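Local coordinates for protein post-proline cleaving enzyme (Rickettsia typhi, PDB 4HVT) that probably acts as a serine-type oligopeptidase that cleaves peptides after proline, at residues 130-135 / 147-152. Residues are numbered along the deposited sequence; the frame is centred on the assembly and turned at random.
Sequences AYRGVS and SMSFGG
Arg-132 reaches across the antiparallel hairpin of strands 129-136 and 143-150, in one blade of the N-terminal beta-propeller, to Ser-149. The register shows a beta bulge: Arg-132 N donates to Ser-147 O at 2.8 Å, from above the carbonyl plane, whereas Ser-147 N donates to Gly-133 O at 2.9 Å. Two residues therefore stand opposite one. Beyond it the ladder is regular, Tyr-131 facing Met-148 as a non-hydrogen-bonded pair and Ala-130 facing Ser-149 as a hydrogen-bonded one, with a bond in each direction.

From the bulge outward, Arg-132 CB lies 3.7 Å from Ser-147 O. CG then comes within 3.5 Å of Ser-149 OG, and CD within 3.4 Å of that same oxygen, because the chain bends twice (chi2 -67°, chi3 -60°) and curls around the hydroxyl instead of extending past it. NE and CZ stay slightly farther from it. At the tip, NH1 donates to Ser-149 OG at 2.9 Å with an N-H...O angle of 160°, the oxygen sitting at the guanidinium edge and in its plane. NH1 also bonds Lys-153 O, so it has two acceptors, which probably limits how the group can turn.

Ser-149 OG is thus an acceptor from Arg-132 and in turn a donor, giving its proton to Gly-151 O at 2.8 Å, nearly in line with that carbonyl. This relay ties the bulged strand to the turn where strand 143-150 ends. The Ala-130 methyl lies beside both oxygens of this bond: CB is 3.6 Å from Ser-149 OG and equally near Gly-151 O.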
ATOM      1  N   ALA A 130       6.504  14.994  -6.780  1.00 15.28           N
ATOM      2  CA  ALA A 130       6.456  14.112  -5.630  1.00 14.02           C
ATOM      3  C   ALA A 130       7.629  13.148  -5.612  1.00 13.39           C
ATOM      4  O   ALA A 130       7.983  12.564  -6.626  1.00 13.08           O
ATOM      5  CB  ALA A 130       5.149  13.327  -5.646  1.00 13.77           C
ATOM      6  N   TYR A 131       8.253  12.986  -4.440  1.00 12.71           N
ATOM      7  CA  TYR A 131       9.280  11.978  -4.206  1.00 12.98           C
ATOM      8  C   TYR A 131       8.682  10.601  -4.159  1.00 12.11           C
ATOM      9  O   TYR A 131       7.695  10.351  -3.437  1.00 11.68           O
ATOM     10  CB  TYR A 131       9.909  12.253  -2.850  1.00 13.82           C
ATOM     11  CG  TYR A 131      10.829  11.197  -2.285  1.00 14.53           C
ATOM     12  CD1 TYR A 131      12.088  11.008  -2.791  1.00 16.15           C
ATOM     13  CD2 TYR A 131      10.417  10.384  -1.233  1.00 15.40           C
ATOM     14  CE1 TYR A 131      12.945  10.046  -2.265  1.00 16.95           C
ATOM     15  CE2 TYR A 131      11.273   9.454  -0.672  1.00 15.79           C
ATOM     16  CZ  TYR A 131      12.523   9.292  -1.190  1.00 16.66           C
ATOM     17  OH  TYR A 131      13.352   8.354  -0.637  1.00 17.92           O
ATOM     18  N   ARG A 132       9.262   9.679  -4.923  1.00 11.65           N
ATOM     19  CA  ARG A 132       8.747   8.322  -5.017  1.00 11.72           C
ATOM     20  C   ARG A 132       9.833   7.236  -4.767  1.00 12.07           C
ATOM     21  O   ARG A 132       9.606   6.084  -5.094  1.00 12.40           O
ATOM     22  CB  ARG A 132       8.045   8.057  -6.383  1.00 11.95           C
ATOM     23  CG  ARG A 132       6.991   9.068  -6.814  1.00 12.58           C
ATOM     24  CD  ARG A 132       5.719   9.101  -5.939  1.00 13.18           C
ATOM     25  NE  ARG A 132       5.043   7.837  -5.926  1.00 13.35           N
ATOM     26  CZ  ARG A 132       3.985   7.544  -6.682  1.00 14.46           C
ATOM     27  NH1 ARG A 132       3.513   8.425  -7.530  1.00 15.05           N
ATOM     28  NH2 ARG A 132       3.403   6.353  -6.570  1.00 15.75           N
ATOM     29  N   GLY A 133      10.919   7.610  -4.094  1.00 12.38           N
ATOM     30  CA  GLY A 133      11.948   6.657  -3.630  1.00 12.71           C
ATOM     31  C   GLY A 133      13.240   6.801  -4.407  1.00 12.86           C
ATOM     32  O   GLY A 133      13.320   7.605  -5.323  1.00 12.36           O
ATOM     33  N   VAL A 134      14.246   6.032  -3.996  1.00 13.28           N
ATOM     34  CA  VAL A 134      15.595   6.173  -4.559  1.00 13.66           C
ATOM     35  C   VAL A 134      16.190   4.804  -4.753  1.00 14.75           C
ATOM     36  O   VAL A 134      15.780   3.822  -4.107  1.00 13.98           O
ATOM     37  CB  VAL A 134      16.594   6.995  -3.683  1.00 14.29           C
ATOM     38  CG1 VAL A 134      16.082   8.352  -3.319  1.00 14.69           C
ATOM     39  CG2 VAL A 134      17.007   6.215  -2.423  1.00 14.44           C
ATOM     40  N   SER A 135      17.157   4.713  -5.664  1.00 14.63           N
ATOM     41  CA  SER A 135      17.965   3.512  -5.825  1.00 16.76           C
ATOM     42  C   SER A 135      19.433   3.935  -5.926  1.00 17.23           C
ATOM     43  O   SER A 135      19.804   4.752  -6.798  1.00 16.41           O
ATOM     44  CB  SER A 135      17.611   2.770  -7.097  1.00 18.58           C
ATOM     45  OG  SER A 135      18.380   1.590  -7.097  1.00 21.84           O
ATOM     46  N   SER A 147      13.394   8.554  -8.043  1.00 10.69           N
ATOM     47  CA  SER A 147      12.058   8.401  -8.629  1.00 10.63           C
ATOM     48  C   SER A 147      11.117   9.507  -8.206  1.00 11.18           C
ATOM     49  O   SER A 147      11.118   9.929  -7.037  1.00 11.17           O
ATOM     50  CB  SER A 147      11.454   7.064  -8.260  1.00 10.23           C
ATOM     51  OG  SER A 147      12.170   6.001  -8.888  1.00 10.35           O
ATOM     52  N   MET A 148      10.333   9.967  -9.168  1.00 11.70           N
ATOM     53  CA  MET A 148       9.461  11.134  -9.020  1.00 12.71           C
ATOM     54  C   MET A 148       8.210  10.974  -9.870  1.00 12.61           C
ATOM     55  O   MET A 148       8.207  10.269 -10.888  1.00 12.32           O
ATOM     56  CB  MET A 148      10.177  12.421  -9.446  1.00 14.84           C
ATOM     57  CG  MET A 148      11.335  12.789  -8.562  1.00 16.35           C
ATOM     58  SD  MET A 148      12.220  14.218  -9.247  1.00 20.20           S
ATOM     59  CE  MET A 148      13.130  13.549 -10.525  1.00 19.13           C
ATOM     60  N   SER A 149       7.142  11.634  -9.450  1.00 12.45           N
ATOM     61  CA  SER A 149       5.935  11.716 -10.265  1.00 12.93           C
ATOM     62  C   SER A 149       5.394  13.134 -10.215  1.00 13.82           C
ATOM     63  O   SER A 149       5.691  13.913  -9.300  1.00 13.93           O
ATOM     64  CB  SER A 149       4.882  10.742  -9.737  1.00 12.66           C
ATOM     65  OG  SER A 149       4.515  11.057  -8.381  1.00 12.35           O
ATOM     66  N   PHE A 150       4.571  13.486 -11.192  1.00 14.15           N
ATOM     67  CA  PHE A 150       3.826  14.741 -11.093  1.00 14.91           C
ATOM     68  C   PHE A 150       2.558  14.450 -10.295  1.00 15.13           C
ATOM     69  O   PHE A 150       1.708  13.632 -10.689  1.00 15.58           O
ATOM     70  CB  PHE A 150       3.529  15.319 -12.476  1.00 15.31           C
ATOM     71  CG  PHE A 150       4.759  15.700 -13.235  1.00 15.71           C
ATOM     72  CD1 PHE A 150       5.674  16.589 -12.687  1.00 16.39           C
ATOM     73  CD2 PHE A 150       5.031  15.146 -14.490  1.00 16.30           C
ATOM     74  CE1 PHE A 150       6.842  16.936 -13.369  1.00 17.07           C
ATOM     75  CE2 PHE A 150       6.189  15.505 -15.185  1.00 16.84           C
ATOM     76  CZ  PHE A 150       7.087  16.394 -14.622  1.00 17.08           C
ATOM     77  N   GLY A 151       2.452  15.092  -9.137  1.00 15.52           N
ATOM     78  CA  GLY A 151       1.349  14.775  -8.202  1.00 15.34           C
ATOM     79  C   GLY A 151       1.258  13.306  -7.879  1.00 14.75           C
ATOM     80  O   GLY A 151       2.298  12.602  -7.802  1.00 14.53           O
ATOM     81  N   GLY A 152       0.017  12.832  -7.738  1.00 14.59           N
ATOM     82  CA  GLY A 152      -0.248  11.461  -7.354  1.00 14.45           C
ATOM     83  C   GLY A 152      -0.483  10.562  -8.551  1.00 14.21           C
ATOM     84  O   GLY A 152      -1.136   9.495  -8.410  1.00 14.87           O
TER